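Local coordinates for glyoxylate-induced Protein (Pseudomonas aeruginosa, PDB 1SQ4) that is of unproven function but, as a two-barrel cupin of the ureidoglycine aminohydrolase family, may release ammonia from ureidoglycine, at residues K143-V148 and R188-V193; E208-E213 and L262-N267. All coordinates share one frame; numbering follows the deposited sequence.

Interaction 1 of 2, residues K143-V148 and R188-V193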
loop_
_atom_site.group_PDB
_atom_site.type_symbol
_atom_site.label_atom_id
_atom_site.label_comp_id
_atom_site.label_asym_id
_atom_site.label_seq_id
_atom_site.Cartn_x
_atom_site.Cartn_y
_atom_site.Cartn_z
ATOM N N LYS A 143 -22.219 26.003 -14.599
ATOM C CA LYS A 143 -20.918 26.140 -15.237
ATOM C C LYS A 143 -20.799 27.492 -15.900
ATOM O O LYS A 143 -21.776 28.034 -16.408
ATOM C CB LYS A 143 -20.704 25.075 -16.310
ATOM C CG LYS A 143 -19.420 25.256 -17.132
ATOM C CD LYS A 143 -19.475 24.380 -18.376
ATOM C CE LYS A 143 -18.186 24.372 -19.209
ATOM N NZ LYS A 143 -17.623 25.705 -19.548
ATOM N N HIS A 144 -19.600 28.045 -15.895
ATOM C CA HIS A 144 -19.413 29.309 -16.558
ATOM C C HIS A 144 -19.353 28.976 -18.042
ATOM O O HIS A 144 -18.534 28.161 -18.489
ATOM C CB HIS A 144 -18.120 29.976 -16.090
ATOM C CG HIS A 144 -18.228 30.621 -14.742
ATOM N ND1 HIS A 144 -17.122 30.886 -13.959
ATOM C CD2 HIS A 144 -19.292 31.084 -14.052
ATOM C CE1 HIS A 144 -17.504 31.483 -12.848
ATOM N NE2 HIS A 144 -18.817 31.618 -12.874
ATOM N N TYR A 145 -20.250 29.595 -18.796
ATOM C CA TYR A 145 -20.330 29.386 -20.229
ATOM C C TYR A 145 -19.130 30.002 -20.921
ATOM O O TYR A 145 -18.667 31.072 -20.540
ATOM C CB TYR A 145 -21.621 30.006 -20.773
ATOM C CG TYR A 145 -21.763 29.871 -22.274
ATOM C CD1 TYR A 145 -21.537 30.960 -23.117
ATOM C CD2 TYR A 145 -22.076 28.634 -22.863
ATOM C CE1 TYR A 145 -21.614 30.826 -24.498
ATOM C CE2 TYR A 145 -22.151 28.499 -24.253
ATOM C CZ TYR A 145 -21.913 29.604 -25.055
ATOM O OH TYR A 145 -21.938 29.488 -26.414
ATOM N N GLN A 146 -18.619 29.318 -21.934
ATOM C CA GLN A 146 -17.479 29.841 -22.661
ATOM C C GLN A 146 -17.920 30.377 -24.013
ATOM O O GLN A 146 -18.323 29.620 -24.899
ATOM C CB GLN A 146 -16.422 28.766 -22.842
ATOM C CG GLN A 146 -15.177 29.276 -23.522
ATOM C CD GLN A 146 -14.043 28.282 -23.450
ATOM O OE1 GLN A 146 -12.967 28.505 -24.022
ATOM N NE2 GLN A 146 -14.274 27.169 -22.742
ATOM N N LYS A 147 -17.855 31.697 -24.145
ATOM C CA LYS A 147 -18.245 32.383 -25.363
ATOM C C LYS A 147 -17.153 32.292 -26.403
ATOM O O LYS A 147 -15.977 32.492 -26.105
ATOM C CB LYS A 147 -18.511 33.863 -25.084
ATOM C CG LYS A 147 -18.910 34.668 -26.317
ATOM C CD LYS A 147 -20.318 34.303 -26.762
ATOM C CE LYS A 147 -20.650 34.908 -28.118
ATOM N NZ LYS A 147 -19.722 34.407 -29.174
ATOM N N VAL A 148 -17.545 31.984 -27.629
ATOM C CA VAL A 148 -16.590 31.932 -28.712
ATOM C C VAL A 148 -17.114 32.797 -29.849
ATOM O O VAL A 148 -18.258 32.653 -30.290
ATOM C CB VAL A 148 -16.324 30.471 -29.192
ATOM C CG1 VAL A 148 -17.621 29.699 -29.293
ATOM C CG2 VAL A 148 -15.607 30.499 -30.534
ATOM N N ARG A 188 -22.828 25.651 -30.252
ATOM C CA ARG A 188 -23.203 26.730 -29.352
ATOM C C ARG A 188 -23.143 26.242 -27.911
ATOM O O ARG A 188 -22.891 27.021 -26.996
ATOM C CB ARG A 188 -24.608 27.221 -29.680
ATOM C CG ARG A 188 -24.720 27.918 -31.024
ATOM C CD ARG A 188 -26.139 28.438 -31.231
ATOM N NE ARG A 188 -27.088 27.329 -31.295
ATOM C CZ ARG A 188 -28.400 27.443 -31.128
ATOM N NH1 ARG A 188 -28.945 28.629 -30.880
ATOM N NH2 ARG A 188 -29.166 26.362 -31.209
ATOM N N HIS A 189 -23.380 24.950 -27.705
ATOM C CA HIS A 189 -23.321 24.387 -26.367
ATOM C C HIS A 189 -21.926 23.953 -26.031
ATOM O O HIS A 189 -21.259 23.287 -26.830
ATOM C CB HIS A 189 -24.225 23.179 -26.225
ATOM C CG HIS A 189 -25.628 23.526 -25.885
ATOM N ND1 HIS A 189 -26.605 23.684 -26.840
ATOM C CD2 HIS A 189 -26.215 23.805 -24.698
ATOM C CE1 HIS A 189 -27.731 24.048 -26.259
ATOM N NE2 HIS A 189 -27.519 24.130 -24.955
ATOM N N ASP A 190 -21.488 24.316 -24.832
ATOM C CA ASP A 190 -20.157 23.951 -24.387
ATOM C C ASP A 190 -20.225 22.916 -23.271
ATOM O O ASP A 190 -19.239 22.641 -22.592
ATOM C CB ASP A 190 -19.383 25.207 -23.955
ATOM C CG ASP A 190 -19.906 25.829 -22.672
ATOM O OD1 ASP A 190 -21.072 25.593 -22.299
ATOM O OD2 ASP A 190 -19.137 26.584 -22.040
HETATM N N MSE A 191 -21.399 22.328 -23.101
HETATM C CA MSE A 191 -21.580 21.317 -22.074
HETATM C C MSE A 191 -22.782 20.449 -22.397
HETATM O O MSE A 191 -23.769 20.913 -22.971
HETATM C CB MSE A 191 -21.810 21.956 -20.708
HETATM C CG MSE A 191 -23.198 22.541 -20.541
HETATM SE SE MSE A 191 -23.621 22.797 -18.679
HETATM C CE MSE A 191 -25.276 23.804 -18.854
ATOM N N HIS A 192 -22.695 19.185 -22.015
ATOM C CA HIS A 192 -23.786 18.269 -22.238
ATOM C C HIS A 192 -24.146 17.651 -20.896
ATOM O O HIS A 192 -23.276 17.369 -20.070
ATOM C CB HIS A 192 -23.378 17.158 -23.211
ATOM C CG HIS A 192 -23.166 17.618 -24.625
ATOM N ND1 HIS A 192 -22.399 16.898 -25.520
ATOM C CD2 HIS A 192 -23.654 18.673 -25.314
ATOM C CE1 HIS A 192 -22.432 17.493 -26.698
ATOM N NE2 HIS A 192 -23.185 18.572 -26.605
ATOM N N VAL A 193 -25.439 17.472 -20.675
ATOM C CA VAL A 193 -25.949 16.840 -19.469
ATOM C C VAL A 193 -26.916 15.806 -20.032
ATOM O O VAL A 193 -28.037 16.141 -20.420
ATOM C CB VAL A 193 -26.723 17.847 -18.573
ATOM C CG1 VAL A 193 -27.169 17.171 -17.292
ATOM C CG2 VAL A 193 -25.851 19.038 -18.240
#
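OD2 of D190 is gripped by two donors that arrive from opposite faces of its carboxylate. From one face comes the ammonium of K143, NZ to OD2 3.0 Å, a hydrogen-bonded salt bridge; from the other comes the backbone N-H of Q146, 2.8 Å from N to the same OD2, with an N-H...O angle of 151°. Both stand well out of the carboxylate plane, so the oxygen is held between them. The lysine reaches D190 on a chain that runs straight from CA to CE and bends only at its last torsion (chi4 -50°). That bend also puts NZ 2.8 Å from the carbonyl O of H144, so one ammonium ties the end of its own strand to the aspartate.

A second polar link lies at Y145. Its ring swings anti to the backbone N (chi1 178°) and brings the hydroxyl to the carbonyl O of R188, OH to O 2.7 Å, in the carbonyl plane and on a lone pair; that oxygen sits at the ring's edge. OD1 of D190 approaches the same ring obliquely, 3.3 Å from CD2 of Y145. E91 lies close to this OD1; two like charges side by side would probably be eased by the ammonium of K143. Beside the salt bridge, the K143 chain and M191 slide past each other, CD to CB 4.1 Å.

The R188 guanidinium turns elsewhere, to E155 and D186. The arrangement joins the end of strand 136-144 to the loop that leads into strand 191-198, a buried polar junction between the two large antiparallel sheets, one from each barrel, of a bicupin fold.

Interaction 2 of 2, residues E208-E213 and L262-N267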
loop_
_atom_site.group_PDB
_atom_site.type_symbol
_atom_site.label_atom_id
_atom_site.label_comp_id
_atom_site.label_asym_id
_atom_site.label_seq_id
_atom_site.Cartn_x
_atom_site.Cartn_y
_atom_site.Cartn_z
ATOM N N GLU A 208 -16.780 4.250 -20.880
ATOM C CA GLU A 208 -16.316 5.629 -20.853
ATOM C C GLU A 208 -16.987 6.380 -21.995
ATOM O O GLU A 208 -17.005 5.905 -23.125
ATOM C CB GLU A 208 -14.789 5.670 -21.003
ATOM C CG GLU A 208 -14.154 7.052 -20.809
ATOM C CD GLU A 208 -12.754 6.981 -20.174
ATOM O OE1 GLU A 208 -11.880 6.257 -20.713
ATOM O OE2 GLU A 208 -12.529 7.655 -19.135
ATOM N N THR A 209 -17.568 7.535 -21.696
ATOM C CA THR A 209 -18.227 8.324 -22.729
ATOM C C THR A 209 -17.537 9.659 -22.888
ATOM O O THR A 209 -17.836 10.401 -23.808
ATOM C CB THR A 209 -19.699 8.598 -22.401
ATOM O OG1 THR A 209 -19.801 9.118 -21.069
ATOM C CG2 THR A 209 -20.517 7.332 -22.524
ATOM N N HIS A 210 -16.619 9.967 -21.982
ATOM C CA HIS A 210 -15.886 11.227 -22.040
ATOM C C HIS A 210 -14.470 10.921 -21.625
ATOM O O HIS A 210 -14.257 10.073 -20.774
ATOM C CB HIS A 210 -16.485 12.251 -21.080
ATOM C CG HIS A 210 -16.039 13.650 -21.342
ATOM N ND1 HIS A 210 -16.073 14.213 -22.597
ATOM C CD2 HIS A 210 -15.592 14.616 -20.504
ATOM C CE1 HIS A 210 -15.671 15.469 -22.522
ATOM N NE2 HIS A 210 -15.375 15.736 -21.262
ATOM N N VAL A 211 -13.504 11.610 -22.219
ATOM C CA VAL A 211 -12.111 11.347 -21.906
ATOM C C VAL A 211 -11.623 12.207 -20.745
ATOM O O VAL A 211 -10.777 11.789 -19.962
ATOM C CB VAL A 211 -11.228 11.565 -23.168
ATOM C CG1 VAL A 211 -11.116 13.047 -23.475
ATOM C CG2 VAL A 211 -9.872 10.963 -22.966
HETATM N N MSE A 212 -12.171 13.406 -20.626
HETATM C CA MSE A 212 -11.784 14.304 -19.552
HETATM C C MSE A 212 -12.670 14.073 -18.340
HETATM O O MSE A 212 -13.528 13.197 -18.355
HETATM C CB MSE A 212 -11.869 15.749 -20.036
HETATM C CG MSE A 212 -10.955 16.028 -21.235
HETATM SE SE MSE A 212 -9.061 15.898 -20.799
HETATM C CE MSE A 212 -8.680 14.142 -21.498
ATOM N N GLU A 213 -12.457 14.850 -17.286
ATOM C CA GLU A 213 -13.233 14.690 -16.067
ATOM C C GLU A 213 -14.715 14.997 -16.242
ATOM O O GLU A 213 -15.101 15.857 -17.026
ATOM C CB GLU A 213 -12.653 15.572 -14.963
ATOM C CG GLU A 213 -12.436 17.037 -15.354
ATOM C CD GLU A 213 -11.102 17.270 -16.061
ATOM O OE1 GLU A 213 -10.043 16.956 -15.470
ATOM O OE2 GLU A 213 -11.113 17.766 -17.207
ATOM N N LEU A 262 -25.341 12.395 -16.314
ATOM C CA LEU A 262 -23.940 12.701 -16.581
ATOM C C LEU A 262 -23.766 14.091 -17.167
ATOM O O LEU A 262 -24.525 14.508 -18.047
ATOM C CB LEU A 262 -23.373 11.663 -17.557
ATOM C CG LEU A 262 -21.935 11.824 -18.078
ATOM C CD1 LEU A 262 -21.485 10.504 -18.669
ATOM C CD2 LEU A 262 -21.842 12.931 -19.116
ATOM N N TYR A 263 -22.755 14.801 -16.686
ATOM C CA TYR A 263 -22.460 16.140 -17.186
ATOM C C TYR A 263 -20.980 16.280 -17.493
ATOM O O TYR A 263 -20.139 15.801 -16.736
ATOM C CB TYR A 263 -22.911 17.213 -16.182
ATOM C CG TYR A 263 -22.459 17.024 -14.745
ATOM C CD1 TYR A 263 -21.273 17.585 -14.280
ATOM C CD2 TYR A 263 -23.252 16.325 -13.838
ATOM C CE1 TYR A 263 -20.893 17.461 -12.934
ATOM C CE2 TYR A 263 -22.887 16.191 -12.496
ATOM C CZ TYR A 263 -21.711 16.761 -12.047
ATOM O OH TYR A 263 -21.371 16.635 -10.711
ATOM N N LYS A 264 -20.682 16.925 -18.619
ATOM C CA LYS A 264 -19.310 17.155 -19.086
ATOM C C LYS A 264 -19.241 18.410 -19.955
ATOM O O LYS A 264 -20.253 18.856 -20.499
ATOM C CB LYS A 264 -18.828 15.963 -19.916
ATOM C CG LYS A 264 -19.877 15.500 -20.920
ATOM C CD LYS A 264 -19.362 14.469 -21.895
ATOM C CE LYS A 264 -20.476 14.080 -22.843
ATOM N NZ LYS A 264 -19.981 13.247 -23.968
ATOM N N ASP A 265 -18.036 18.961 -20.080
ATOM C CA ASP A 265 -17.795 20.153 -20.885
ATOM C C ASP A 265 -17.192 19.704 -22.213
ATOM O O ASP A 265 -16.314 18.841 -22.238
ATOM C CB ASP A 265 -16.850 21.117 -20.158
ATOM C CG ASP A 265 -15.552 20.460 -19.727
ATOM O OD1 ASP A 265 -15.591 19.544 -18.871
ATOM O OD2 ASP A 265 -14.481 20.861 -20.242
ATOM N N VAL A 266 -17.667 20.298 -23.309
ATOM C CA VAL A 266 -17.225 19.925 -24.646
ATOM C C VAL A 266 -17.243 21.047 -25.682
ATOM O O VAL A 266 -17.566 22.191 -25.379
ATOM C CB VAL A 266 -18.115 18.803 -25.190
ATOM C CG1 VAL A 266 -17.909 17.524 -24.383
ATOM C CG2 VAL A 266 -19.571 19.239 -25.118
ATOM N N ASN A 267 -16.898 20.688 -26.914
ATOM C CA ASN A 267 -16.874 21.607 -28.048
ATOM C C ASN A 267 -16.070 22.867 -27.827
ATOM O O ASN A 267 -16.392 23.918 -28.379
ATOM C CB ASN A 267 -18.292 21.984 -28.449
ATOM C CG ASN A 267 -19.151 20.785 -28.696
ATOM O OD1 ASN A 267 -18.654 19.719 -29.019
ATOM N ND2 ASN A 267 -20.452 20.951 -28.549
#
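One face of the H210 ring takes the aliphatic chain of K264, where the loop entering strand 212-220 passes the end of strand 258-265, at the antiparallel beta-barrel of the C-terminal cupin domain. The E208-x-H210-x3-H214 spacing, with Q248 beside E208, matches the metal-binding motif of this cupin family, so H210 is probably a metal-ligand position. The main apolar interaction is a CH-pi contact: CD of K264 sits over the face, 3.6 Å from the centroid of H210 and 25° off the ring normal. CB of K264 adds a second touch, 3.6 Å from CD2 of H210. The lysine leaves its strand with CG between the backbone N and the carbonyl carbon (chi1 45°) and then runs extended, which carries the methylenes obliquely across the imidazole. M212 N stands over the opposite face, toward the rim, so both faces have a neighbour.

Two further contacts are apolar or nearly so. CG1 of V266 meets CE1 of H210 at 3.6 Å, obliquely to the ring; separately, the methyl CD1 of L262 comes against OG1 of T209.

Among polar groups, the carbonyl O of E213 lies in the ring plane of H210, at its edge. Two acids bind outside the contact: D265 OD2 to R271, E213 OE2 to R59 of a neighbouring subunit. The H214 ring meets that of H210 with planes nearly perpendicular. A thiocyanate, probably from the crystallisation liquor, lies near T209 and may mark a pocket. The ammonium of K264 points to the loop backbone, its NZ 3.6 Å from the carbonyl O of T209.

Overall arrangement
Interactions 1 and 2 follow each other along the chain, the first closing before the second opens, and their centres lie about 12 Å apart. They share the eight-stranded antiparallel sheet in which strands 191-198 and 258-265 are neighbours: probable backbone hydrogen bonds run from H192 N to K264 O and from V266 N to D190 O, both 2.9 Å. K143 also packs on D265, its CE 3.6 Å from CB. Interaction 1 attaches the end of strand 136-144, from the other large sheet, to the start of strand 191-198, while interaction 2 brings the loop before strand 212-220 against strand 258-265. Together they run from the junction between the cupin barrels into the C-terminal one.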